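Local coordinates for AGR_C_4470p (Agrobacterium tumefaciens str. C58, PDB 2HQV), which is of unknown function but belongs to the ChuX/HutX family, whose members take part in haem utilisation, and so probably handles haem, at residues A67-F72 with D127-I132; A131-D136 with W148-A153; R143-W148 with A176-L181. All coordinates share one frame; numbering follows the deposited sequence.

Interaction 1: A67-F72 with D127-I132; sequences APADRF and DNCAAI
The methyl CD1 of Ile132 packs against the backbone where the chain enters helix 72-79, 3.6 Å from Phe72 CA, and this marks the apolar centre. CG1 of Ile132 stands opposite its carbonyl carbon (chi1 -61°) and the chain runs on extended, which carries the methyl to the Phe72 backbone. Beside it the sulfur of Cys129 serves two neighbours: SG lies 4.2 Å from Phe72 CD2, at the ring edge, near its plane, and equally far from Ala69 CB. Ala69 CB also presses on the Cys129 carbonyl, 3.3 Å from its O.

Further out, Ala67 and Ile132 form an antiparallel hydrogen-bonded pair. Ala67 N gives to Ile132 O at 2.7 Å with an N-H...O angle of 162°, whereas the return bond from Ile132 N to Ala67 O is longer, 3.2 Å. Beyond this pair water takes over: one molecule accepts from Ala69 N at 2.8 Å and donates to Ala130 O. Ala130 and Ala131 form a classic beta bulge opposite Met150 of strand 142-151, the neighbour on the other side. The chemistry thus changes from paired strands to a water-bridged margin, consistent with a sheet edge where strand 64-68 passes through a 3-10 segment into helix 72-79.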
ATOM      1  N   ALA A  67      -2.875  20.720  -7.628  1.00 36.50           N
ATOM      2  CA  ALA A  67      -1.731  21.331  -8.280  1.00 36.19           C
ATOM      3  C   ALA A  67      -1.408  20.380  -9.426  1.00 37.33           C
ATOM      4  O   ALA A  67      -1.749  19.199  -9.360  1.00 35.82           O
ATOM      5  CB  ALA A  67      -0.545  21.414  -7.316  1.00 36.32           C
ATOM      6  N   PRO A  68      -0.765  20.877 -10.495  1.00 37.53           N
ATOM      7  CA  PRO A  68      -0.427  20.004 -11.625  1.00 37.63           C
ATOM      8  C   PRO A  68       0.684  19.009 -11.263  1.00 37.60           C
ATOM      9  O   PRO A  68       1.568  19.311 -10.457  1.00 36.61           O
ATOM     10  CB  PRO A  68      -0.012  20.995 -12.710  1.00 39.43           C
ATOM     11  CG  PRO A  68       0.583  22.131 -11.918  1.00 41.71           C
ATOM     12  CD  PRO A  68      -0.388  22.276 -10.769  1.00 38.67           C
ATOM     13  N   ALA A  69       0.626  17.823 -11.857  1.00 36.34           N
ATOM     14  CA  ALA A  69       1.603  16.770 -11.596  1.00 38.10           C
ATOM     15  C   ALA A  69       3.063  17.224 -11.699  1.00 38.41           C
ATOM     16  O   ALA A  69       3.931  16.689 -11.010  1.00 36.94           O
ATOM     17  CB  ALA A  69       1.355  15.593 -12.534  1.00 38.39           C
ATOM     18  N   ASP A  70       3.335  18.210 -12.549  1.00 38.35           N
ATOM     19  CA  ASP A  70       4.700  18.694 -12.716  1.00 39.87           C
ATOM     20  C   ASP A  70       5.260  19.374 -11.464  1.00 38.58           C
ATOM     21  O   ASP A  70       6.446  19.675 -11.401  1.00 38.92           O
ATOM     22  CB  ASP A  70       4.791  19.646 -13.916  1.00 44.02           C
ATOM     23  CG  ASP A  70       3.941  20.887 -13.745  1.00 46.04           C
ATOM     24  OD1 ASP A  70       4.178  21.640 -12.780  1.00 46.03           O
ATOM     25  OD2 ASP A  70       3.041  21.108 -14.581  1.00 49.92           O
ATOM     26  N   ARG A  71       4.410  19.613 -10.471  1.00 37.13           N
ATOM     27  CA  ARG A  71       4.849  20.230  -9.223  1.00 36.06           C
ATOM     28  C   ARG A  71       5.308  19.166  -8.206  1.00 35.32           C
ATOM     29  O   ARG A  71       5.652  19.493  -7.066  1.00 33.43           O
ATOM     30  CB  ARG A  71       3.713  21.068  -8.616  1.00 38.86           C
ATOM     31  CG  ARG A  71       3.389  22.366  -9.371  1.00 41.69           C
ATOM     32  CD  ARG A  71       4.619  23.271  -9.488  1.00 44.46           C
ATOM     33  NE  ARG A  71       5.464  22.900 -10.620  1.00 46.08           N
ATOM     34  CZ  ARG A  71       6.764  23.175 -10.719  1.00 48.16           C
ATOM     35  NH1 ARG A  71       7.394  23.822  -9.747  1.00 47.74           N
ATOM     36  NH2 ARG A  71       7.435  22.810 -11.806  1.00 49.44           N
ATOM     37  N   PHE A  72       5.329  17.904  -8.631  1.00 32.90           N
ATOM     38  CA  PHE A  72       5.720  16.786  -7.765  1.00 33.34           C
ATOM     39  C   PHE A  72       6.981  17.062  -6.938  1.00 33.45           C
ATOM     40  O   PHE A  72       6.935  17.048  -5.708  1.00 30.84           O
ATOM     41  CB  PHE A  72       5.903  15.519  -8.611  1.00 32.45           C
ATOM     42  CG  PHE A  72       6.144  14.258  -7.807  1.00 35.13           C
ATOM     43  CD1 PHE A  72       7.398  13.979  -7.273  1.00 34.88           C
ATOM     44  CD2 PHE A  72       5.117  13.338  -7.614  1.00 34.55           C
ATOM     45  CE1 PHE A  72       7.629  12.798  -6.562  1.00 35.44           C
ATOM     46  CE2 PHE A  72       5.333  12.156  -6.906  1.00 35.93           C
ATOM     47  CZ  PHE A  72       6.590  11.885  -6.379  1.00 36.68           C
ATOM     48  N   ASP A 127       5.960   8.833 -12.271  1.00 33.12           N
ATOM     49  CA  ASP A 127       5.398   9.067 -13.594  1.00 36.30           C
ATOM     50  C   ASP A 127       3.925   8.681 -13.705  1.00 34.44           C
ATOM     51  O   ASP A 127       3.298   8.910 -14.731  1.00 35.06           O
ATOM     52  CB  ASP A 127       6.247   8.381 -14.678  1.00 37.08           C
ATOM     53  CG  ASP A 127       6.082   6.871 -14.716  1.00 38.97           C
ATOM     54  OD1 ASP A 127       5.499   6.276 -13.788  1.00 37.96           O
ATOM     55  OD2 ASP A 127       6.560   6.272 -15.698  1.00 37.60           O
ATOM     56  N   ASN A 128       3.370   8.120 -12.636  1.00 34.08           N
ATOM     57  CA  ASN A 128       1.953   7.738 -12.614  1.00 35.16           C
ATOM     58  C   ASN A 128       1.099   8.876 -12.046  1.00 33.39           C
ATOM     59  O   ASN A 128      -0.129   8.833 -12.110  1.00 32.45           O
ATOM     60  CB  ASN A 128       1.728   6.508 -11.728  1.00 36.03           C
ATOM     61  CG  ASN A 128       1.871   5.193 -12.480  1.00 41.16           C
ATOM     62  OD1 ASN A 128       1.514   4.132 -11.957  1.00 42.41           O
ATOM     63  ND2 ASN A 128       2.396   5.249 -13.696  1.00 38.49           N
ATOM     64  N   CYS A 129       1.752   9.885 -11.478  1.00 34.35           N
ATOM     65  CA  CYS A 129       1.040  10.998 -10.859  1.00 33.41           C
ATOM     66  C   CYS A 129       0.311  11.864 -11.879  1.00 35.17           C
ATOM     67  O   CYS A 129       0.905  12.342 -12.854  1.00 35.10           O
ATOM     68  CB  CYS A 129       2.005  11.852 -10.040  1.00 33.56           C
ATOM     69  SG  CYS A 129       1.201  13.184  -9.119  1.00 30.95           S
ATOM     70  N   ALA A 130      -0.981  12.068 -11.645  1.00 33.42           N
ATOM     71  CA  ALA A 130      -1.802  12.861 -12.550  1.00 35.32           C
ATOM     72  C   ALA A 130      -2.150  14.202 -11.920  1.00 35.39           C
ATOM     73  O   ALA A 130      -2.434  15.175 -12.619  1.00 35.57           O
ATOM     74  CB  ALA A 130      -3.080  12.094 -12.892  1.00 34.53           C
ATOM     75  N   ALA A 131      -2.113  14.248 -10.591  1.00 33.98           N
ATOM     76  CA  ALA A 131      -2.436  15.465  -9.864  1.00 32.34           C
ATOM     77  C   ALA A 131      -2.028  15.322  -8.406  1.00 32.45           C
ATOM     78  O   ALA A 131      -1.787  14.218  -7.924  1.00 31.89           O
ATOM     79  CB  ALA A 131      -3.939  15.739  -9.959  1.00 32.42           C
ATOM     80  N   ILE A 132      -1.936  16.447  -7.715  1.00 30.26           N
ATOM     81  CA  ILE A 132      -1.590  16.462  -6.300  1.00 30.88           C
ATOM     82  C   ILE A 132      -2.658  17.355  -5.685  1.00 31.61           C
ATOM     83  O   ILE A 132      -2.706  18.554  -5.962  1.00 32.35           O
ATOM     84  CB  ILE A 132      -0.185  17.055  -6.076  1.00 30.96           C
ATOM     85  CG1 ILE A 132       0.852  16.194  -6.810  1.00 28.40           C
ATOM     86  CG2 ILE A 132       0.133  17.106  -4.573  1.00 30.50           C
ATOM     87  CD1 ILE A 132       2.204  16.817  -6.916  1.00 27.64           C
TER
HETATM   88  O   HOH W   1      -1.389  17.491 -13.759  1.00 50.56           O

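Interaction 2: A131-D136 with W148-A153; sequences AITFVD and WFMNAA
Trp148 O receives the amide of Thr133 at 2.7 Å (N to O), with the donor lying in the carbonyl plane and an N-H...O angle of 157°. The same oxygen is approached by a second, weaker group, the CA-H of Ile132, whose CA lies 3.2 Å away. Trp148 N returns a bond to Thr133 O, closing an antiparallel hydrogen-bonded pair, and Met150 N gives to Ala131 O in the next such pair. Between them Ile132 and Phe149 form a non-hydrogen-bonded pair, their CA atoms 4.4 Å apart.

The side chains divide between the two sheet faces. On one, Ile132 and Phe149 point the same way, side by side. CG2 of Ile132 stands over the middle of the Phe149 ring in a CH-pi contact, 4.1 Å from the centroid, while CD1 reaches CE2 at 3.7 Å. On the other, Val135 puts CG2 over one face of the Trp148 indole, 3.6 Å from the centroid of the five-membered ring and 11° off its normal. With CG1 anti to the backbone nitrogen (chi1 -176°), the other methyl is the one turned onto the indole. The selenium of Met150 (a selenomethionine) lies at the edge of that indole, in its plane, and CG of the same residue is 3.7 Å from Thr133 OG1, a hydroxyl hydrogen-bonded to Ser66.

Strands 129-139 and 142-151 make this hairpin in the antiparallel sheet. Helix 72-79 covers the Ile132-Phe149 face through Ile75 and Met79, and helix 52-56 meets the opposite face, with Leu56 on Thr133 and Trp148 and Ala53 on Met150.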
ATOM      1  N   ALA A 131      -2.113  14.248 -10.591  1.00 33.98           N
ATOM      2  CA  ALA A 131      -2.436  15.465  -9.864  1.00 32.34           C
ATOM      3  C   ALA A 131      -2.028  15.322  -8.406  1.00 32.45           C
ATOM      4  O   ALA A 131      -1.787  14.218  -7.924  1.00 31.89           O
ATOM      5  CB  ALA A 131      -3.939  15.739  -9.959  1.00 32.42           C
ATOM      6  N   ILE A 132      -1.936  16.447  -7.715  1.00 30.26           N
ATOM      7  CA  ILE A 132      -1.590  16.462  -6.300  1.00 30.88           C
ATOM      8  C   ILE A 132      -2.658  17.355  -5.685  1.00 31.61           C
ATOM      9  O   ILE A 132      -2.706  18.554  -5.962  1.00 32.35           O
ATOM     10  CB  ILE A 132      -0.185  17.055  -6.076  1.00 30.96           C
ATOM     11  CG1 ILE A 132       0.852  16.194  -6.810  1.00 28.40           C
ATOM     12  CG2 ILE A 132       0.133  17.106  -4.573  1.00 30.50           C
ATOM     13  CD1 ILE A 132       2.204  16.817  -6.916  1.00 27.64           C
ATOM     14  N   THR A 133      -3.525  16.761  -4.871  1.00 29.69           N
ATOM     15  CA  THR A 133      -4.633  17.495  -4.267  1.00 28.81           C
ATOM     16  C   THR A 133      -4.518  17.704  -2.766  1.00 29.87           C
ATOM     17  O   THR A 133      -4.368  16.746  -2.003  1.00 24.03           O
ATOM     18  CB  THR A 133      -5.963  16.770  -4.531  1.00 29.75           C
ATOM     19  OG1 THR A 133      -6.053  16.447  -5.924  1.00 25.92           O
ATOM     20  CG2 THR A 133      -7.145  17.652  -4.110  1.00 29.03           C
ATOM     21  N   PHE A 134      -4.612  18.970  -2.363  1.00 28.52           N
ATOM     22  CA  PHE A 134      -4.543  19.351  -0.960  1.00 29.57           C
ATOM     23  C   PHE A 134      -5.968  19.287  -0.420  1.00 31.50           C
ATOM     24  O   PHE A 134      -6.832  20.065  -0.835  1.00 30.75           O
ATOM     25  CB  PHE A 134      -3.980  20.775  -0.826  1.00 29.27           C
ATOM     26  CG  PHE A 134      -2.578  20.918  -1.337  1.00 28.15           C
ATOM     27  CD1 PHE A 134      -2.316  20.935  -2.705  1.00 29.99           C
ATOM     28  CD2 PHE A 134      -1.512  21.006  -0.447  1.00 29.42           C
ATOM     29  CE1 PHE A 134      -1.012  21.038  -3.181  1.00 30.02           C
ATOM     30  CE2 PHE A 134      -0.203  21.109  -0.905  1.00 31.44           C
ATOM     31  CZ  PHE A 134       0.055  21.124  -2.276  1.00 31.04           C
ATOM     32  N   VAL A 135      -6.207  18.346   0.492  1.00 30.95           N
ATOM     33  CA  VAL A 135      -7.531  18.142   1.068  1.00 29.44           C
ATOM     34  C   VAL A 135      -7.613  18.697   2.489  1.00 30.60           C
ATOM     35  O   VAL A 135      -6.882  18.279   3.382  1.00 29.73           O
ATOM     36  CB  VAL A 135      -7.883  16.639   1.055  1.00 30.04           C
ATOM     37  CG1 VAL A 135      -9.297  16.411   1.566  1.00 29.14           C
ATOM     38  CG2 VAL A 135      -7.729  16.094  -0.368  1.00 28.87           C
ATOM     39  N   ASP A 136      -8.515  19.656   2.674  1.00 31.65           N
ATOM     40  CA  ASP A 136      -8.711  20.326   3.956  1.00 31.54           C
ATOM     41  C   ASP A 136     -10.203  20.227   4.276  1.00 33.73           C
ATOM     42  O   ASP A 136     -11.003  21.019   3.783  1.00 31.56           O
ATOM     43  CB  ASP A 136      -8.282  21.797   3.814  1.00 28.64           C
ATOM     44  CG  ASP A 136      -8.473  22.603   5.089  1.00 30.86           C
ATOM     45  OD1 ASP A 136      -9.140  22.112   6.029  1.00 26.68           O
ATOM     46  OD2 ASP A 136      -7.952  23.743   5.142  1.00 28.45           O
ATOM     47  N   TRP A 148      -2.774  14.663  -1.175  1.00 26.44           N
ATOM     48  CA  TRP A 148      -3.029  13.455  -1.943  1.00 28.36           C
ATOM     49  C   TRP A 148      -2.329  13.440  -3.301  1.00 28.28           C
ATOM     50  O   TRP A 148      -2.589  14.293  -4.146  1.00 28.53           O
ATOM     51  CB  TRP A 148      -4.535  13.311  -2.194  1.00 29.01           C
ATOM     52  CG  TRP A 148      -5.381  13.090  -0.970  1.00 31.24           C
ATOM     53  CD1 TRP A 148      -5.194  13.625   0.276  1.00 30.79           C
ATOM     54  CD2 TRP A 148      -6.582  12.313  -0.894  1.00 30.60           C
ATOM     55  NE1 TRP A 148      -6.201  13.224   1.119  1.00 28.90           N
ATOM     56  CE2 TRP A 148      -7.065  12.417   0.429  1.00 31.52           C
ATOM     57  CE3 TRP A 148      -7.294  11.529  -1.816  1.00 33.53           C
ATOM     58  CZ2 TRP A 148      -8.237  11.779   0.852  1.00 33.01           C
ATOM     59  CZ3 TRP A 148      -8.461  10.890  -1.392  1.00 32.29           C
ATOM     60  CH2 TRP A 148      -8.915  11.017  -0.070  1.00 34.41           C
ATOM     61  N   PHE A 149      -1.445  12.477  -3.514  1.00 26.32           N
ATOM     62  CA  PHE A 149      -0.792  12.354  -4.808  1.00 29.14           C
ATOM     63  C   PHE A 149      -1.696  11.391  -5.581  1.00 31.05           C
ATOM     64  O   PHE A 149      -1.782  10.210  -5.255  1.00 31.14           O
ATOM     65  CB  PHE A 149       0.628  11.809  -4.645  1.00 26.84           C
ATOM     66  CG  PHE A 149       1.600  12.835  -4.129  1.00 28.22           C
ATOM     67  CD1 PHE A 149       1.434  13.384  -2.861  1.00 28.03           C
ATOM     68  CD2 PHE A 149       2.637  13.302  -4.933  1.00 27.46           C
ATOM     69  CE1 PHE A 149       2.283  14.389  -2.394  1.00 29.09           C
ATOM     70  CE2 PHE A 149       3.495  14.309  -4.480  1.00 28.84           C
ATOM     71  CZ  PHE A 149       3.316  14.854  -3.206  1.00 29.46           C
HETATM   72  N   MSE A 150      -2.400  11.924  -6.578  1.00 32.30           N
HETATM   73  CA  MSE A 150      -3.347  11.142  -7.379  1.00 31.92           C
HETATM   74  C   MSE A 150      -2.739  10.475  -8.609  1.00 32.32           C
HETATM   75  O   MSE A 150      -1.803  10.999  -9.211  1.00 30.02           O
HETATM   76  CB  MSE A 150      -4.491  12.036  -7.869  1.00 32.94           C
HETATM   77  CG  MSE A 150      -5.062  13.001  -6.843  1.00 35.29           C
HETATM   78 SE   MSE A 150      -5.850  12.097  -5.342  1.00 40.36          SE
HETATM   79  CE  MSE A 150      -7.208  11.034  -6.259  1.00 37.36           C
ATOM     80  N   ASN A 151      -3.287   9.322  -8.984  1.00 33.81           N
ATOM     81  CA  ASN A 151      -2.825   8.621 -10.176  1.00 36.78           C
ATOM     82  C   ASN A 151      -3.795   8.948 -11.319  1.00 39.02           C
ATOM     83  O   ASN A 151      -4.766   9.682 -11.125  1.00 37.54           O
ATOM     84  CB  ASN A 151      -2.765   7.103  -9.950  1.00 35.38           C
ATOM     85  CG  ASN A 151      -4.092   6.518  -9.494  1.00 38.65           C
ATOM     86  OD1 ASN A 151      -5.155   6.899  -9.982  1.00 37.07           O
ATOM     87  ND2 ASN A 151      -4.031   5.572  -8.565  1.00 36.21           N
ATOM     88  N   ALA A 152      -3.535   8.406 -12.503  1.00 39.82           N
ATOM     89  CA  ALA A 152      -4.384   8.668 -13.660  1.00 42.86           C
ATOM     90  C   ALA A 152      -5.793   8.101 -13.505  1.00 42.91           C
ATOM     91  O   ALA A 152      -6.723   8.554 -14.169  1.00 44.46           O
ATOM     92  CB  ALA A 152      -3.729   8.113 -14.930  1.00 42.90           C
ATOM     93  N   ALA A 153      -5.953   7.124 -12.620  1.00 43.11           N
ATOM     94  CA  ALA A 153      -7.261   6.515 -12.399  1.00 42.87           C
ATOM     95  C   ALA A 153      -8.109   7.225 -11.335  1.00 42.56           C
ATOM     96  O   ALA A 153      -9.149   6.712 -10.923  1.00 42.03           O
ATOM     97  CB  ALA A 153      -7.094   5.054 -12.036  1.00 44.01           C
TER

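Interaction 3: R143-W148 with A176-L181; sequences RSCSVW and AKFEEL
Helix 172-185 packs here on a face of the antiparallel sheet, crossing strand 142-151 with the short segment axes 9.6 Å apart and inclined at 59°. Phe178 contributes the most buried surface, 89 Å². Its CG stands anti to the backbone nitrogen (chi1 166°), and the ring extends from the helix to the strand. Cys145 covers one face of this ring: its CB makes a CH-pi contact 3.7 Å from the centroid. The Cys145 sulfur approaches more obliquely, a sulfur-aromatic contact with SG 4.4 Å from the centroid. At the ring edge, near its plane, come Ser146 O, 3.5 Å from Phe178 CE1, and Val147 CG2, 4.0 Å from the same carbon.

A salt bridge flanks this apolar contact. Arg143, its chain extended from CG to NE, meets Glu179 end-on, and both terminal nitrogens converge on a single oxygen: NH1 lies 2.9 Å and NH2 2.8 Å from OE2. The oxygen sits in the guanidinium plane and offers NH2 its anti lone pair; the carboxylate is turned 42° from that plane. Arg143 NH2 also forms a salt bridge with Asp136, so the arginine links two acids, which probably offset its charge. Cys145 SG lies over one face of the Arg143 guanidinium, toward its rim. An aromatic ring laid against the strand beside a charged margin fits a helix on one face of an antiparallel sheet, as in alpha+beta folds.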
ATOM      1  N   ARG A 143     -11.196  19.030  11.799  1.00 44.43           N
ATOM      2  CA  ARG A 143     -10.446  19.398  10.609  1.00 41.63           C
ATOM      3  C   ARG A 143      -9.286  18.433  10.353  1.00 39.80           C
ATOM      4  O   ARG A 143      -8.558  18.056  11.267  1.00 39.84           O
ATOM      5  CB  ARG A 143      -9.901  20.813  10.757  1.00 40.06           C
ATOM      6  CG  ARG A 143      -9.454  21.421   9.450  1.00 38.98           C
ATOM      7  CD  ARG A 143      -8.616  22.648   9.697  1.00 35.81           C
ATOM      8  NE  ARG A 143      -8.082  23.204   8.465  1.00 33.31           N
ATOM      9  CZ  ARG A 143      -7.173  24.176   8.434  1.00 33.35           C
ATOM     10  NH1 ARG A 143      -6.691  24.700   9.563  1.00 28.96           N
ATOM     11  NH2 ARG A 143      -6.741  24.641   7.279  1.00 27.79           N
ATOM     12  N   SER A 144      -9.132  18.048   9.093  1.00 39.03           N
ATOM     13  CA  SER A 144      -8.076  17.148   8.663  1.00 36.27           C
ATOM     14  C   SER A 144      -7.397  17.771   7.439  1.00 34.64           C
ATOM     15  O   SER A 144      -8.066  18.221   6.502  1.00 32.28           O
ATOM     16  CB  SER A 144      -8.685  15.790   8.293  1.00 38.54           C
ATOM     17  OG  SER A 144      -7.770  14.957   7.602  1.00 34.36           O
ATOM     18  N   CYS A 145      -6.072  17.811   7.455  1.00 31.93           N
ATOM     19  CA  CYS A 145      -5.315  18.374   6.342  1.00 29.62           C
ATOM     20  C   CYS A 145      -4.318  17.354   5.798  1.00 28.85           C
ATOM     21  O   CYS A 145      -3.496  16.825   6.536  1.00 26.09           O
ATOM     22  CB  CYS A 145      -4.581  19.634   6.797  1.00 29.46           C
ATOM     23  SG  CYS A 145      -5.679  20.985   7.325  1.00 26.31           S
ATOM     24  N   SER A 146      -4.385  17.093   4.498  1.00 27.46           N
ATOM     25  CA  SER A 146      -3.486  16.120   3.886  1.00 28.53           C
ATOM     26  C   SER A 146      -3.199  16.458   2.429  1.00 28.37           C
ATOM     27  O   SER A 146      -3.901  17.264   1.806  1.00 27.12           O
ATOM     28  CB  SER A 146      -4.096  14.715   3.989  1.00 26.52           C
ATOM     29  OG  SER A 146      -5.410  14.690   3.449  1.00 27.27           O
ATOM     30  N   VAL A 147      -2.145  15.852   1.896  1.00 28.91           N
ATOM     31  CA  VAL A 147      -1.757  16.065   0.513  1.00 27.74           C
ATOM     32  C   VAL A 147      -1.864  14.721  -0.208  1.00 29.43           C
ATOM     33  O   VAL A 147      -1.150  13.765   0.112  1.00 27.46           O
ATOM     34  CB  VAL A 147      -0.315  16.601   0.414  1.00 30.34           C
ATOM     35  CG1 VAL A 147       0.020  16.935  -1.040  1.00 27.53           C
ATOM     36  CG2 VAL A 147      -0.162  17.840   1.297  1.00 26.95           C
ATOM     37  N   TRP A 148      -2.774  14.663  -1.175  1.00 26.44           N
ATOM     38  CA  TRP A 148      -3.029  13.455  -1.943  1.00 28.36           C
ATOM     39  C   TRP A 148      -2.329  13.440  -3.301  1.00 28.28           C
ATOM     40  O   TRP A 148      -2.589  14.293  -4.146  1.00 28.53           O
ATOM     41  CB  TRP A 148      -4.535  13.311  -2.194  1.00 29.01           C
ATOM     42  CG  TRP A 148      -5.381  13.090  -0.970  1.00 31.24           C
ATOM     43  CD1 TRP A 148      -5.194  13.625   0.276  1.00 30.79           C
ATOM     44  CD2 TRP A 148      -6.582  12.313  -0.894  1.00 30.60           C
ATOM     45  NE1 TRP A 148      -6.201  13.224   1.119  1.00 28.90           N
ATOM     46  CE2 TRP A 148      -7.065  12.417   0.429  1.00 31.52           C
ATOM     47  CE3 TRP A 148      -7.294  11.529  -1.816  1.00 33.53           C
ATOM     48  CZ2 TRP A 148      -8.237  11.779   0.852  1.00 33.01           C
ATOM     49  CZ3 TRP A 148      -8.461  10.890  -1.392  1.00 32.29           C
ATOM     50  CH2 TRP A 148      -8.915  11.017  -0.070  1.00 34.41           C
ATOM     51  N   ALA A 176       0.502  25.643   9.347  1.00 30.53           N
ATOM     52  CA  ALA A 176       0.724  26.912   8.657  1.00 30.79           C
ATOM     53  C   ALA A 176       1.391  26.706   7.290  1.00 31.27           C
ATOM     54  O   ALA A 176       1.010  27.342   6.303  1.00 29.31           O
ATOM     55  CB  ALA A 176       1.580  27.843   9.527  1.00 33.24           C
ATOM     56  N   LYS A 177       2.381  25.817   7.232  1.00 28.98           N
ATOM     57  CA  LYS A 177       3.080  25.539   5.975  1.00 29.91           C
ATOM     58  C   LYS A 177       2.148  24.862   4.974  1.00 28.26           C
ATOM     59  O   LYS A 177       2.209  25.127   3.774  1.00 24.94           O
ATOM     60  CB  LYS A 177       4.306  24.652   6.228  1.00 31.94           C
ATOM     61  CG  LYS A 177       5.336  25.294   7.159  1.00 33.75           C
ATOM     62  CD  LYS A 177       6.533  24.391   7.386  1.00 37.15           C
ATOM     63  CE  LYS A 177       7.552  25.046   8.313  1.00 40.41           C
ATOM     64  NZ  LYS A 177       8.742  24.170   8.512  1.00 42.64           N
ATOM     65  N   PHE A 178       1.292  23.976   5.470  1.00 26.46           N
ATOM     66  CA  PHE A 178       0.332  23.288   4.608  1.00 27.68           C
ATOM     67  C   PHE A 178      -0.610  24.331   3.985  1.00 28.66           C
ATOM     68  O   PHE A 178      -0.769  24.402   2.762  1.00 29.08           O
ATOM     69  CB  PHE A 178      -0.495  22.286   5.427  1.00 28.24           C
ATOM     70  CG  PHE A 178      -1.715  21.778   4.704  1.00 29.15           C
ATOM     71  CD1 PHE A 178      -1.638  20.677   3.857  1.00 29.29           C
ATOM     72  CD2 PHE A 178      -2.937  22.432   4.836  1.00 28.40           C
ATOM     73  CE1 PHE A 178      -2.758  20.233   3.149  1.00 29.59           C
ATOM     74  CE2 PHE A 178      -4.066  21.993   4.129  1.00 30.52           C
ATOM     75  CZ  PHE A 178      -3.970  20.889   3.283  1.00 28.54           C
ATOM     76  N   GLU A 179      -1.233  25.136   4.839  1.00 29.00           N
ATOM     77  CA  GLU A 179      -2.164  26.167   4.382  1.00 29.34           C
ATOM     78  C   GLU A 179      -1.504  27.105   3.373  1.00 31.55           C
ATOM     79  O   GLU A 179      -2.086  27.442   2.345  1.00 31.20           O
ATOM     80  CB  GLU A 179      -2.671  26.967   5.578  1.00 28.21           C
ATOM     81  CG  GLU A 179      -3.282  26.105   6.677  1.00 31.25           C
ATOM     82  CD  GLU A 179      -3.852  26.931   7.811  1.00 31.71           C
ATOM     83  OE1 GLU A 179      -3.194  27.915   8.209  1.00 31.45           O
ATOM     84  OE2 GLU A 179      -4.950  26.594   8.308  1.00 31.14           O
ATOM     85  N   GLU A 180      -0.279  27.514   3.686  1.00 33.01           N
ATOM     86  CA  GLU A 180       0.511  28.402   2.844  1.00 37.64           C
ATOM     87  C   GLU A 180       0.679  27.794   1.447  1.00 35.22           C
ATOM     88  O   GLU A 180       0.370  28.424   0.438  1.00 35.13           O
ATOM     89  CB  GLU A 180       1.876  28.598   3.502  1.00 43.63           C
ATOM     90  CG  GLU A 180       2.788  29.620   2.863  1.00 51.59           C
ATOM     91  CD  GLU A 180       4.209  29.510   3.406  1.00 56.04           C
ATOM     92  OE1 GLU A 180       4.366  29.365   4.639  1.00 57.55           O
ATOM     93  OE2 GLU A 180       5.167  29.570   2.604  1.00 57.85           O
ATOM     94  N   LEU A 181       1.175  26.565   1.394  1.00 31.63           N
ATOM     95  CA  LEU A 181       1.377  25.891   0.117  1.00 30.29           C
ATOM     96  C   LEU A 181       0.050  25.684  -0.626  1.00 30.04           C
ATOM     97  O   LEU A 181      -0.055  25.981  -1.825  1.00 25.75           O
ATOM     98  CB  LEU A 181       2.075  24.548   0.343  1.00 28.50           C
ATOM     99  CG  LEU A 181       2.456  23.755  -0.905  1.00 27.90           C
ATOM    100  CD1 LEU A 181       3.384  24.595  -1.794  1.00 29.96           C
ATOM    101  CD2 LEU A 181       3.127  22.466  -0.489  1.00 30.11           C
TER

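Overall arrangement
From the N terminus, interaction 1 comes first: strand 64-68 meets the start of strand 129-139 after 54 intervening residues, closing a long loop that includes helix 72-79, strands 85-90 and 94-100, and the small three-stranded sheet. Interaction 2 begins where that loop ends, sharing Ala131 and Ile132, and closes the tight hairpin of strands 129-139 and 142-151. Interaction 3 opens within that hairpin and crosses interaction 2, since its strand segment lies between the two halves of interaction 2 and ends on the shared Trp148, while its helix follows later. Interactions 1 and 3 are in series. Together they tie three neighbouring strands of one sheet to the C-terminal helix.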